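Local coordinates for RabGDI protein (Plasmodium falciparum 3D7, PDB 3P1W) that probably binds prenylated Rab GTPases in their GDP-bound state, slowing nucleotide release and helping to recycle them between membranes, as Rab GDP-dissociation inhibitors do, at residues E19-I25 and A301-I307; D281-D285 and Y312-L316; Y124-H128 and I350-L355; N335-E339 and E400-T404; K104-K108 and Q456-F460. All coordinates share one frame; numbering follows the deposited sequence. Where two conformers were deposited one is given.

Contact 1 of 5, residues E19-I25 and A301-I307; sequences EHYDVII and AYCDKVI
Ile24 and Ile307 join two parallel strands of the Rossmann-like dinucleotide-binding fold that the Rab GDI family shares with FAD enzymes: Ile307 N donates to Ile24 O at 3.0 Å, and Ile24 N in turn donates to Lys305 O at 3.0 Å. The ladder reaches back across a corner that both strands turn together, at Asp22 and Asp304. Beyond it, Tyr302 N gives a nearly straight bond to Glu19 O (2.8 Å, 169°), and Tyr21 N donates to Tyr302 O. At the corner itself, Asp22 O receives Lys305 N and, more weakly, Asp304 N.

The side chains reach diagonally across this register. CG1 of Ile24, beside its own backbone N (chi1 -63°), swings back along the strand to rest 3.7 Å from Cys303 CB, with Ile24 CD1 continuing to Cys303 SG and Ala301 CB. On the other face of the sheet, Val23 CG1 meets Ile307 CD1. The next shell fixes the strands from outside: helix 30-41 covers Ile25 and Ile307, while Asp22 OD2 is bonded to Lys45 N of the chain leading into strand 46-49. At the exposed end, with CG of His20 opposite its backbone N (chi1 -175°), NE2 makes a weak bond of 3.3 Å to Asp304 OD1, which lies at the ring edge.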
# COMPACT_ATOMS: atom_id res chain seq x y z
N GLU A 19 -5.83 2.05 -36.07
CA GLU A 19 -4.79 2.00 -35.01
C GLU A 19 -4.82 0.66 -34.28
O GLU A 19 -5.90 0.14 -33.97
CB GLU A 19 -5.01 3.10 -33.98
CG GLU A 19 -4.30 4.39 -34.26
CD GLU A 19 -4.66 5.50 -33.27
OE1 GLU A 19 -5.06 5.20 -32.13
OE2 GLU A 19 -4.54 6.69 -33.65
N HIS A 20 -3.64 0.10 -33.99
CA HIS A 20 -3.56 -1.19 -33.27
C HIS A 20 -2.48 -1.18 -32.19
O HIS A 20 -1.34 -0.76 -32.44
CB HIS A 20 -3.32 -2.38 -34.21
CG HIS A 20 -3.36 -3.70 -33.50
ND1 HIS A 20 -2.26 -4.23 -32.85
CD2 HIS A 20 -4.37 -4.58 -33.31
CE1 HIS A 20 -2.59 -5.38 -32.30
NE2 HIS A 20 -3.86 -5.62 -32.56
N TYR A 21 -2.83 -1.69 -31.02
CA TYR A 21 -1.91 -1.77 -29.89
C TYR A 21 -1.90 -3.19 -29.33
O TYR A 21 -2.88 -3.92 -29.44
CB TYR A 21 -2.33 -0.78 -28.80
CG TYR A 21 -2.42 0.64 -29.30
CD1 TYR A 21 -1.29 1.45 -29.32
CD2 TYR A 21 -3.62 1.16 -29.78
CE1 TYR A 21 -1.35 2.74 -29.81
CE2 TYR A 21 -3.69 2.45 -30.27
CZ TYR A 21 -2.55 3.24 -30.28
OH TYR A 21 -2.60 4.53 -30.76
N ASP A 22 -0.80 -3.57 -28.71
CA ASP A 22 -0.76 -4.84 -27.99
C ASP A 22 -1.72 -4.76 -26.80
O ASP A 22 -2.55 -5.65 -26.60
CB ASP A 22 0.66 -5.15 -27.53
CG ASP A 22 1.60 -5.45 -28.70
OD1 ASP A 22 1.22 -6.29 -29.54
OD2 ASP A 22 2.68 -4.83 -28.79
N VAL A 23 -1.60 -3.69 -26.02
CA VAL A 23 -2.45 -3.50 -24.84
C VAL A 23 -2.93 -2.06 -24.81
O VAL A 23 -2.15 -1.13 -25.04
CB VAL A 23 -1.69 -3.82 -23.54
CG1 VAL A 23 -2.64 -3.75 -22.32
CG2 VAL A 23 -1.04 -5.20 -23.61
N ILE A 24 -4.22 -1.87 -24.55
CA ILE A 24 -4.75 -0.55 -24.19
C ILE A 24 -5.05 -0.58 -22.67
O ILE A 24 -5.63 -1.53 -22.14
CB ILE A 24 -5.99 -0.16 -25.00
CG1 ILE A 24 -5.65 -0.06 -26.49
CG2 ILE A 24 -6.59 1.17 -24.50
CD1 ILE A 24 -6.86 0.21 -27.37
N ILE A 25 -4.62 0.48 -22.00
CA ILE A 25 -4.72 0.57 -20.55
C ILE A 25 -5.66 1.71 -20.24
O ILE A 25 -5.48 2.79 -20.78
CB ILE A 25 -3.32 0.76 -19.87
CG1 ILE A 25 -2.40 -0.44 -20.11
CG2 ILE A 25 -3.49 0.88 -18.35
CD1 ILE A 25 -1.48 -0.33 -21.31
N ALA A 301 -9.61 2.38 -31.63
CA ALA A 301 -8.35 1.67 -31.75
C ALA A 301 -8.58 0.20 -31.47
O ALA A 301 -9.49 -0.16 -30.70
CB ALA A 301 -7.30 2.24 -30.79
N TYR A 302 -7.77 -0.65 -32.07
CA TYR A 302 -7.87 -2.08 -31.88
C TYR A 302 -6.74 -2.54 -30.96
O TYR A 302 -5.73 -1.85 -30.82
CB TYR A 302 -7.90 -2.79 -33.24
CG TYR A 302 -9.19 -2.50 -33.98
CD1 TYR A 302 -10.35 -3.23 -33.71
CD2 TYR A 302 -9.27 -1.47 -34.92
CE1 TYR A 302 -11.54 -2.97 -34.37
CE2 TYR A 302 -10.46 -1.20 -35.58
CZ TYR A 302 -11.60 -1.95 -35.30
OH TYR A 302 -12.78 -1.69 -35.95
N CYS A 303 -6.95 -3.66 -30.27
CA CYS A 303 -5.97 -4.18 -29.32
C CYS A 303 -6.19 -5.66 -29.05
O CYS A 303 -7.25 -6.21 -29.36
CB CYS A 303 -6.02 -3.39 -28.00
SG CYS A 303 -7.65 -3.42 -27.22
N ASP A 304 -5.17 -6.31 -28.52
CA ASP A 304 -5.23 -7.73 -28.19
C ASP A 304 -5.60 -7.93 -26.72
O ASP A 304 -6.17 -8.97 -26.35
CB ASP A 304 -3.88 -8.41 -28.49
CG ASP A 304 -3.51 -8.34 -29.96
OD1 ASP A 304 -4.41 -8.41 -30.81
OD2 ASP A 304 -2.31 -8.20 -30.26
N LYS A 305 -5.25 -6.96 -25.88
CA LYS A 305 -5.59 -7.01 -24.46
C LYS A 305 -5.92 -5.64 -23.91
O LYS A 305 -5.46 -4.62 -24.43
CB LYS A 305 -4.43 -7.62 -23.65
CG LYS A 305 -3.99 -9.02 -24.14
CD LYS A 305 -2.85 -9.59 -23.32
CE LYS A 305 -2.24 -10.85 -23.93
NZ LYS A 305 -3.23 -11.92 -24.28
N VAL A 306 -6.66 -5.63 -22.80
CA VAL A 306 -6.93 -4.41 -22.08
C VAL A 306 -6.57 -4.63 -20.60
O VAL A 306 -6.78 -5.71 -20.06
CB VAL A 306 -8.43 -4.01 -22.19
CG1 VAL A 306 -8.81 -2.92 -21.18
CG2 VAL A 306 -8.78 -3.56 -23.59
N ILE A 307 -6.00 -3.60 -19.97
CA ILE A 307 -5.85 -3.57 -18.49
C ILE A 307 -6.61 -2.36 -18.04
O ILE A 307 -6.45 -1.28 -18.60
CB ILE A 307 -4.38 -3.46 -18.06
CG1 ILE A 307 -3.58 -4.67 -18.52
CG2 ILE A 307 -4.27 -3.31 -16.51
CD1 ILE A 307 -2.05 -4.39 -18.55

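Contact 2 of 5, residues D281-D285 and Y312-L316; sequences DFVFD and YVMHL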
# COMPACT_ATOMS: atom_id res chain seq x y z
N ASP A 281 -17.22 2.50 -25.10
CA ASP A 281 -17.46 1.09 -25.46
C ASP A 281 -16.20 0.23 -25.65
O ASP A 281 -15.12 0.72 -26.05
CB ASP A 281 -18.29 1.02 -26.74
CG ASP A 281 -19.76 1.33 -26.50
OD1 ASP A 281 -20.34 0.80 -25.51
OD2 ASP A 281 -20.32 2.12 -27.30
N PHE A 282 -16.36 -1.06 -25.33
CA PHE A 282 -15.46 -2.09 -25.77
C PHE A 282 -15.99 -2.68 -27.07
O PHE A 282 -17.20 -2.78 -27.25
CB PHE A 282 -15.37 -3.21 -24.74
CG PHE A 282 -14.70 -2.80 -23.46
CD1 PHE A 282 -13.33 -2.92 -23.30
CD2 PHE A 282 -15.44 -2.28 -22.41
CE1 PHE A 282 -12.70 -2.55 -22.12
CE2 PHE A 282 -14.82 -1.92 -21.22
CZ PHE A 282 -13.45 -2.04 -21.08
N VAL A 283 -15.08 -3.05 -27.97
CA VAL A 283 -15.42 -3.82 -29.15
C VAL A 283 -15.01 -5.26 -28.90
O VAL A 283 -13.88 -5.52 -28.44
CB VAL A 283 -14.71 -3.25 -30.40
CG1 VAL A 283 -15.21 -3.95 -31.68
CG2 VAL A 283 -14.91 -1.73 -30.49
N PHE A 284 -15.93 -6.19 -29.15
CA PHE A 284 -15.70 -7.63 -28.98
C PHE A 284 -15.75 -8.38 -30.30
O PHE A 284 -16.57 -8.08 -31.15
CB PHE A 284 -16.77 -8.19 -28.07
CG PHE A 284 -16.66 -7.73 -26.67
CD1 PHE A 284 -15.63 -8.20 -25.87
CD2 PHE A 284 -17.54 -6.79 -26.15
CE1 PHE A 284 -15.49 -7.76 -24.57
CE2 PHE A 284 -17.40 -6.34 -24.83
CZ PHE A 284 -16.37 -6.84 -24.05
N ASP A 285 -14.87 -9.37 -30.46
CA ASP A 285 -14.89 -10.21 -31.65
C ASP A 285 -15.96 -11.30 -31.54
O ASP A 285 -16.69 -11.36 -30.55
CB ASP A 285 -13.50 -10.82 -31.92
CG ASP A 285 -13.09 -11.85 -30.88
OD1 ASP A 285 -13.94 -12.32 -30.10
OD2 ASP A 285 -11.90 -12.20 -30.86
N TYR A 312 -13.98 1.08 -15.29
CA TYR A 312 -14.12 0.94 -16.75
C TYR A 312 -14.93 -0.27 -17.19
O TYR A 312 -15.24 -0.41 -18.41
CB TYR A 312 -12.75 0.97 -17.43
CG TYR A 312 -12.15 2.34 -17.40
CD1 TYR A 312 -12.46 3.29 -18.37
CD2 TYR A 312 -11.26 2.70 -16.37
CE1 TYR A 312 -11.90 4.56 -18.34
CE2 TYR A 312 -10.72 3.97 -16.33
CZ TYR A 312 -11.04 4.90 -17.30
OH TYR A 312 -10.48 6.16 -17.21
N VAL A 313 -15.36 -1.10 -16.24
CA VAL A 313 -16.09 -2.32 -16.56
C VAL A 313 -17.39 -2.43 -15.80
O VAL A 313 -17.94 -3.53 -15.64
CB VAL A 313 -15.22 -3.59 -16.33
CG1 VAL A 313 -14.02 -3.64 -17.30
CG2 VAL A 313 -14.72 -3.69 -14.84
N MET A 314 -17.94 -1.29 -15.39
CA MET A 314 -19.15 -1.31 -14.59
C MET A 314 -20.38 -1.71 -15.40
O MET A 314 -21.40 -2.09 -14.81
CB MET A 314 -19.40 0.06 -13.94
CG MET A 314 -18.37 0.46 -12.93
SD MET A 314 -18.43 -0.57 -11.46
CE MET A 314 -19.82 0.21 -10.66
N HIS A 315 -20.27 -1.61 -16.73
CA HIS A 315 -21.31 -2.04 -17.67
C HIS A 315 -21.18 -3.48 -18.16
O HIS A 315 -22.08 -3.98 -18.84
CB HIS A 315 -21.32 -1.10 -18.89
CG HIS A 315 -20.03 -1.02 -19.63
ND1 HIS A 315 -18.81 -0.81 -19.02
CD2 HIS A 315 -19.78 -1.09 -20.96
CE1 HIS A 315 -17.87 -0.75 -19.94
NE2 HIS A 315 -18.43 -0.91 -21.13
N LEU A 316 -20.09 -4.15 -17.82
CA LEU A 316 -19.78 -5.49 -18.33
C LEU A 316 -20.11 -6.56 -17.31
O LEU A 316 -19.87 -6.40 -16.08
CB LEU A 316 -18.32 -5.63 -18.73
CG LEU A 316 -17.80 -4.73 -19.84
CD1 LEU A 316 -16.38 -5.16 -20.16
CD2 LEU A 316 -18.72 -4.81 -21.09
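Phe282 leans from its strand onto the loop 312-316 and shows how one ring can gather several residues of a loop. From CB, which points toward the loop, CG lies beside the backbone N (chi1 -68°), and one side of the ring's rim does most of the touching. CD2 comes first, 3.8 Å from Leu316 CD1. Farther out, CE2 meets the same Leu316 CD1 at 3.7 Å and has Tyr312 O 3.2 Å away at the ring edge, a carbonyl facing the weakly positive rim. CZ keeps beside the same Tyr312 O (3.6 Å) and also reaches Val313 CG1 at 4.1 Å. In one of its two modelled positions, His315 probably lies beside the Phe282 rim. Leu316, closing the type I turn that starts at Val313, also sends CD1 to the edge of the Phe284 ring. Strand 279-284 thus meets the loop between strands 305-308 and 320-333, with Ile427 of strand 427-429 touching both phenylalanines and Leu316, and Val290 and Ile293 of strand 290-295 packed on Phe282.

Contact 3 of 5, residues Y124-H128 and I350-L355; sequences YVYQH and IPQNQL
Gln354 reaches from a short 3-10 turn to the backbone of strand 117-129, where its OE1 accepts a bond from His128 N (2.9 Å, 174°). The N-H points almost straight at the oxygen, yet the donor stands above the amide's carbonyl plane. A bend makes this possible: CG of Gln354 lies beside the backbone N, and a second turn at chi2 (-72°) folds the amide back over the strand. The same OE1 also lies at the edge of the Tyr126 ring, 3.4 Å from CD2.

Tyr126 is placed by the opposite choice of torsion, with CG anti to the backbone N (chi1 -170°), which lays one face of the ring over Ile350 and its edge beside Gln354. The CG2 methyl of Ile350 sits over that face in a CH-pi contact, 4.2 Å from the ring centroid. Gln354 CB rests against the same edge, at CD2, and Leu355 CD2 lies near the hydroxyl end, while Val125 CG2 packs against Pro351 CD at 3.8 Å. Here the parallel pairing of strands 117-129 and 346-350 gives way to the turn, and Phe139 and Ile140 of strand 138-142 also touch Tyr126. A water accepts from Gln354 NE2 and donates to His128 O, each at 2.9 Å. The Gln354 amide therefore serves both backbone polar groups of His128, one directly and one through water, so a side chain takes over the pairing of the backbone where strand 346-350 ends.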
# COMPACT_ATOMS: atom_id res chain seq x y z
N TYR A 124 5.35 2.04 14.02
CA TYR A 124 4.71 1.85 15.31
C TYR A 124 3.66 0.76 15.19
O TYR A 124 3.07 0.54 14.10
CB TYR A 124 4.05 3.15 15.82
CG TYR A 124 5.09 4.20 16.14
CD1 TYR A 124 5.52 4.39 17.44
CD2 TYR A 124 5.70 4.94 15.12
CE1 TYR A 124 6.51 5.31 17.74
CE2 TYR A 124 6.72 5.87 15.41
CZ TYR A 124 7.13 6.03 16.71
OH TYR A 124 8.12 6.95 17.03
N VAL A 125 3.37 0.15 16.34
CA VAL A 125 2.32 -0.83 16.44
C VAL A 125 1.48 -0.55 17.69
O VAL A 125 2.00 -0.09 18.72
CB VAL A 125 2.88 -2.26 16.44
CG1 VAL A 125 3.81 -2.51 17.67
CG2 VAL A 125 1.75 -3.31 16.34
N TYR A 126 0.18 -0.82 17.60
CA TYR A 126 -0.75 -0.59 18.74
C TYR A 126 -0.80 -1.82 19.64
O TYR A 126 -1.03 -2.94 19.17
CB TYR A 126 -2.11 -0.31 18.14
CG TYR A 126 -3.20 0.19 19.05
CD1 TYR A 126 -3.69 1.47 18.90
CD2 TYR A 126 -3.82 -0.65 19.97
CE1 TYR A 126 -4.74 1.92 19.66
CE2 TYR A 126 -4.87 -0.21 20.73
CZ TYR A 126 -5.32 1.09 20.56
OH TYR A 126 -6.35 1.56 21.31
N GLN A 127 -0.58 -1.60 20.93
CA GLN A 127 -0.75 -2.60 21.96
C GLN A 127 -1.13 -1.80 23.23
O GLN A 127 -0.31 -1.09 23.81
CB GLN A 127 0.54 -3.42 22.19
CG GLN A 127 0.32 -4.58 23.17
CD GLN A 127 1.57 -5.01 23.93
OE1 GLN A 127 1.72 -4.72 25.13
NE2 GLN A 127 2.46 -5.71 23.24
N HIS A 128 -2.40 -1.87 23.60
CA HIS A 128 -2.88 -1.13 24.74
C HIS A 128 -2.29 -1.69 26.04
O HIS A 128 -2.31 -2.90 26.28
CB HIS A 128 -4.38 -1.18 24.81
CG HIS A 128 -4.98 -0.32 25.88
ND1 HIS A 128 -5.93 -0.78 26.76
CD2 HIS A 128 -4.75 0.97 26.22
CE1 HIS A 128 -6.28 0.19 27.58
NE2 HIS A 128 -5.59 1.27 27.26
N ILE A 350 -2.40 -1.14 13.47
CA ILE A 350 -3.29 -1.53 14.59
C ILE A 350 -3.84 -2.95 14.37
O ILE A 350 -4.76 -3.15 13.55
CB ILE A 350 -4.43 -0.55 14.79
CG1 ILE A 350 -3.92 0.90 14.88
CG2 ILE A 350 -5.26 -0.99 16.08
CD1 ILE A 350 -5.04 1.97 14.96
N PRO A 351 -3.27 -3.94 15.08
CA PRO A 351 -3.73 -5.31 14.89
C PRO A 351 -5.19 -5.44 15.29
O PRO A 351 -5.63 -4.87 16.28
CB PRO A 351 -2.81 -6.13 15.78
CG PRO A 351 -1.58 -5.29 15.92
CD PRO A 351 -2.02 -3.88 15.88
N GLN A 352 -5.94 -6.18 14.48
CA GLN A 352 -7.39 -6.27 14.62
C GLN A 352 -7.88 -6.68 16.03
O GLN A 352 -8.90 -6.16 16.52
CB GLN A 352 -7.94 -7.20 13.54
CG GLN A 352 -7.45 -8.66 13.66
CD GLN A 352 -7.68 -9.45 12.41
OE1 GLN A 352 -8.48 -10.37 12.41
NE2 GLN A 352 -7.01 -9.07 11.32
N ASN A 353 -7.14 -7.57 16.70
CA ASN A 353 -7.55 -8.05 18.04
C ASN A 353 -7.50 -6.95 19.11
O ASN A 353 -8.15 -7.06 20.16
CB ASN A 353 -6.78 -9.32 18.47
CG ASN A 353 -5.27 -9.10 18.65
OD1 ASN A 353 -4.72 -8.07 18.29
ND2 ASN A 353 -4.60 -10.10 19.22
N GLN A 354 -6.72 -5.90 18.83
CA GLN A 354 -6.65 -4.72 19.69
C GLN A 354 -7.91 -3.85 19.71
O GLN A 354 -8.22 -3.17 20.72
CB GLN A 354 -5.41 -3.88 19.33
CG GLN A 354 -4.11 -4.49 19.79
CD GLN A 354 -3.92 -4.44 21.30
OE1 GLN A 354 -4.19 -3.40 21.96
NE2 GLN A 354 -3.41 -5.53 21.85
N LEU A 355 -8.67 -3.88 18.64
CA LEU A 355 -9.89 -3.10 18.57
C LEU A 355 -11.11 -4.00 18.40
O LEU A 355 -12.14 -3.57 17.92
CB LEU A 355 -9.79 -2.07 17.45
CG LEU A 355 -8.80 -0.93 17.69
CD1 LEU A 355 -8.76 -0.05 16.44
CD2 LEU A 355 -9.10 -0.09 18.96
O HOH W 1 -2.89 -5.19 24.64

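Contact 4 of 5, residues N335-E339 and E400-T404; sequences NPIPE and ELLGT
Leu401 meets Ile337 and Pro338 through its carbonyl oxygen: Leu401 O lies 3.6 Å from Ile337 CG2 and 3.5 Å from Pro338 CD. A water also donates to that oxygen at 2.6 Å and to Pro338 O at 2.7 Å, tying together two segments that share no direct hydrogen bond. Leu402 follows, and its isobutyl group supplies the apolar part of the contact. Its CB points away from Ile337, but with CG beside the backbone N (chi1 -56°) and the chain then extended, CD2 returns to within 3.8 Å of Ile337 CD1. The two side chains lie alongside each other, pointing the same way.

Both run down into the large mixed sheet, where Ile363 of strand 361-367 touches Ile337 and Leu402, and Ala380 and Val382 of strand 378-385 also receive Leu402. The contact thus joins the loop after strand 320-333 to the link between helix 396-400 and strand 405-418, two connections that pack beside the sheet. Gly403 then leaves helical geometry with a positive phi of 76°, and its N approaches Pro338 CD at 3.8 Å; the proline ring lies where a CB would point. At Thr404 another water stands between the segments, donating to Thr404 O at 2.7 Å and weakly accepting from Asn335 N.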
# COMPACT_ATOMS: atom_id res chain seq x y z
N ASN A 335 0.34 19.34 14.77
CA ASN A 335 1.55 18.80 15.39
C ASN A 335 1.71 17.33 15.05
O ASN A 335 0.75 16.71 14.60
CB ASN A 335 1.46 18.95 16.90
CG ASN A 335 1.68 20.37 17.36
OD1 ASN A 335 2.77 20.96 17.15
ND2 ASN A 335 0.66 20.97 17.96
N PRO A 336 2.92 16.76 15.27
CA PRO A 336 3.05 15.31 15.08
C PRO A 336 2.07 14.51 15.94
O PRO A 336 1.56 14.99 16.96
CB PRO A 336 4.49 15.02 15.53
CG PRO A 336 5.22 16.35 15.41
CD PRO A 336 4.17 17.37 15.78
N ILE A 337 1.83 13.27 15.53
CA ILE A 337 1.00 12.35 16.31
C ILE A 337 1.63 12.15 17.71
O ILE A 337 2.80 11.76 17.80
CB ILE A 337 0.86 10.98 15.62
CG1 ILE A 337 0.05 11.11 14.30
CG2 ILE A 337 0.16 9.98 16.52
CD1 ILE A 337 0.01 9.82 13.48
N PRO A 338 0.85 12.36 18.78
CA PRO A 338 1.41 12.13 20.12
C PRO A 338 2.01 10.72 20.26
O PRO A 338 1.50 9.76 19.67
CB PRO A 338 0.21 12.34 21.04
CG PRO A 338 -0.63 13.35 20.28
CD PRO A 338 -0.52 12.91 18.85
N GLU A 339 3.14 10.62 20.98
CA GLU A 339 3.77 9.33 21.27
C GLU A 339 4.41 8.64 20.04
O GLU A 339 4.57 7.41 20.01
CB GLU A 339 2.79 8.37 21.97
CG GLU A 339 1.92 9.00 23.10
CD GLU A 339 2.72 9.76 24.20
OE1 GLU A 339 3.85 9.34 24.54
OE2 GLU A 339 2.18 10.76 24.74
N GLU A 400 -8.67 9.12 17.85
CA GLU A 400 -8.28 9.63 19.18
C GLU A 400 -6.78 9.61 19.44
O GLU A 400 -6.31 10.29 20.35
CB GLU A 400 -8.99 8.87 20.31
CG GLU A 400 -10.46 9.09 20.34
CD GLU A 400 -11.18 8.26 21.43
OE1 GLU A 400 -10.51 7.56 22.22
OE2 GLU A 400 -12.42 8.29 21.44
N LEU A 401 -6.03 8.83 18.65
CA LEU A 401 -4.59 8.80 18.77
C LEU A 401 -3.90 10.05 18.25
O LEU A 401 -2.73 10.26 18.57
CB LEU A 401 -4.01 7.58 18.04
CG LEU A 401 -4.46 6.21 18.51
CD1 LEU A 401 -4.00 5.16 17.50
CD2 LEU A 401 -3.89 5.96 19.94
N LEU A 402 -4.59 10.87 17.46
CA LEU A 402 -3.91 11.87 16.60
C LEU A 402 -3.68 13.25 17.21
O LEU A 402 -3.03 14.10 16.60
CB LEU A 402 -4.72 12.06 15.31
CG LEU A 402 -5.01 10.80 14.48
CD1 LEU A 402 -5.78 11.18 13.19
CD2 LEU A 402 -3.70 10.03 14.16
N GLY A 403 -4.22 13.48 18.41
CA GLY A 403 -4.21 14.79 19.02
C GLY A 403 -5.26 15.66 18.36
O GLY A 403 -6.26 15.16 17.83
N THR A 404 -5.02 16.96 18.37
CA THR A 404 -5.99 17.90 17.84
C THR A 404 -6.04 17.81 16.32
O THR A 404 -5.03 17.99 15.65
CB THR A 404 -5.64 19.33 18.25
OG1 THR A 404 -5.69 19.40 19.68
CG2 THR A 404 -6.64 20.31 17.65
O HOH W 2 -2.49 18.43 16.30
O HOH W 3 -1.27 16.08 16.80
O HOH W 4 -1.05 8.91 20.10

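Contact 5 of 5, residues K104-K108 and Q456-F460; sequences KILKK and QKLNF
Lys108 NZ stands 3.6 Å from Asn459 O, but its hydrogen bond is to Tyr42 OH, just beyond helix 30-41. With CG anti to the backbone N (chi1 172°), a bend at chi3 brings Lys108 CE to 3.5 Å from Asn459 O, and a further bend at chi4 sets the direction of NZ. Along the same side of the helix, Lys104 uses its aliphatic part. Its CB lies over one face of the Phe460 ring in a CH-pi contact, 3.8 Å from the centroid and offset toward the rim, and its extended chain carries CD on to Phe460 CG at 3.8 Å.

In fold terms, the tail that follows helix 440-454 crosses here to helix 101-108, so that the last modelled residue, Phe460, is laid on a helix from far earlier in the chain. Ile105 occupies the more buried side: its CG1 meets the edge of the Phe460 ring at CZ, and Leu458 CD2 at 3.8 Å, the Ile105 and Leu458 side chains crossing at about a right angle. Leu38 of helix 30-41 touches both Ile105 and Leu458, and Leu446 and Leu447 of helix 440-454 close in on Ile105 and Leu458 respectively.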
# COMPACT_ATOMS: atom_id res chain seq x y z
N LYS A 104 11.89 -3.11 -6.83
CA LYS A 104 12.57 -3.86 -7.90
C LYS A 104 12.00 -3.50 -9.26
O LYS A 104 12.74 -3.32 -10.22
CB LYS A 104 12.47 -5.38 -7.66
CG LYS A 104 13.18 -5.85 -6.41
CD LYS A 104 12.95 -7.33 -6.12
CE LYS A 104 13.69 -7.73 -4.85
NZ LYS A 104 13.69 -9.19 -4.58
N ILE A 105 10.68 -3.36 -9.33
CA ILE A 105 9.99 -2.95 -10.55
C ILE A 105 10.41 -1.56 -10.99
O ILE A 105 10.66 -1.34 -12.19
CB ILE A 105 8.47 -2.99 -10.39
CG1 ILE A 105 7.98 -4.44 -10.37
CG2 ILE A 105 7.78 -2.27 -11.52
CD1 ILE A 105 6.52 -4.58 -9.89
N LEU A 106 10.51 -0.63 -10.05
CA LEU A 106 10.91 0.73 -10.37
C LEU A 106 12.37 0.76 -10.84
O LEU A 106 12.72 1.60 -11.66
CB LEU A 106 10.72 1.68 -9.18
CG LEU A 106 9.28 1.95 -8.78
CD1 LEU A 106 9.21 2.55 -7.39
CD2 LEU A 106 8.58 2.84 -9.78
N LYS A 107 13.21 -0.13 -10.30
CA LYS A 107 14.60 -0.23 -10.74
C LYS A 107 14.64 -0.74 -12.17
O LYS A 107 15.24 -0.11 -13.05
CB LYS A 107 15.40 -1.20 -9.85
CG LYS A 107 15.51 -0.79 -8.38
CD LYS A 107 16.86 -0.24 -8.00
CE LYS A 107 16.97 0.01 -6.51
NZ LYS A 107 18.30 0.64 -6.19
N LYS A 108 13.99 -1.87 -12.41
CA LYS A 108 13.96 -2.49 -13.74
C LYS A 108 13.50 -1.53 -14.84
O LYS A 108 14.11 -1.46 -15.91
CB LYS A 108 13.06 -3.73 -13.72
CG LYS A 108 12.80 -4.33 -15.10
CD LYS A 108 11.84 -5.51 -15.02
CE LYS A 108 12.51 -6.75 -14.45
NZ LYS A 108 13.54 -7.28 -15.37
N GLN A 456 3.97 -15.93 -17.65
CA GLN A 456 5.27 -16.03 -17.01
C GLN A 456 5.39 -14.99 -15.90
O GLN A 456 5.07 -13.82 -16.12
CB GLN A 456 6.37 -15.78 -18.04
CG GLN A 456 6.36 -14.35 -18.56
CD GLN A 456 7.21 -14.14 -19.78
OE1 GLN A 456 7.18 -14.92 -20.74
NE2 GLN A 456 7.97 -13.03 -19.78
N LYS A 457 5.85 -15.42 -14.73
CA LYS A 457 6.11 -14.49 -13.63
C LYS A 457 7.19 -13.51 -14.04
O LYS A 457 8.03 -13.81 -14.89
CB LYS A 457 6.55 -15.24 -12.36
CG LYS A 457 5.50 -16.21 -11.80
CD LYS A 457 5.81 -16.66 -10.38
CE LYS A 457 4.53 -17.01 -9.63
NZ LYS A 457 4.79 -17.24 -8.19
N LEU A 458 7.14 -12.31 -13.47
CA LEU A 458 8.17 -11.31 -13.66
C LEU A 458 9.40 -11.80 -12.90
O LEU A 458 9.28 -12.31 -11.79
CB LEU A 458 7.67 -9.96 -13.12
CG LEU A 458 8.43 -8.69 -13.46
CD1 LEU A 458 8.40 -8.40 -14.95
CD2 LEU A 458 7.86 -7.50 -12.66
N ASN A 459 10.57 -11.67 -13.52
CA ASN A 459 11.82 -12.15 -12.94
C ASN A 459 12.67 -10.98 -12.45
O ASN A 459 12.79 -9.96 -13.14
CB ASN A 459 12.61 -12.97 -13.98
CG ASN A 459 13.91 -13.53 -13.43
OD1 ASN A 459 14.03 -13.81 -12.23
ND2 ASN A 459 14.90 -13.68 -14.30
N PHE A 460 13.25 -11.14 -11.26
CA PHE A 460 14.19 -10.16 -10.69
C PHE A 460 15.54 -10.81 -10.41
O PHE A 460 16.51 -10.59 -11.13
CB PHE A 460 13.64 -9.60 -9.38
CG PHE A 460 12.29 -8.96 -9.51
CD1 PHE A 460 12.13 -7.81 -10.28
CD2 PHE A 460 11.19 -9.50 -8.87
CE1 PHE A 460 10.89 -7.21 -10.41
CE2 PHE A 460 9.94 -8.90 -8.98
CZ PHE A 460 9.79 -7.76 -9.76

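Contacts 1 and 2 both reach one sheet and touch through Val306 and Phe282, yet differ in kind: contact 1 is a parallel backbone ladder, whereas contact 2 lays an aromatic side chain on a loop without any hydrogen bond. Contacts 3 and 4 form a second pair, on the opposite side of the chain's centre from the first, both beside the large mixed sheet, contact 3 through strand 117-129 and contact 4 through loops that pack on it; Leu401 meets Tyr126 and Ile350 between them. Contact 3 is the buried one and uses a direct side-chain bond, while partly buried contact 4 relies on bridging waters. Contact 5 lies at the surface; helices 30-41 and 440-454 touch both it and contact 1.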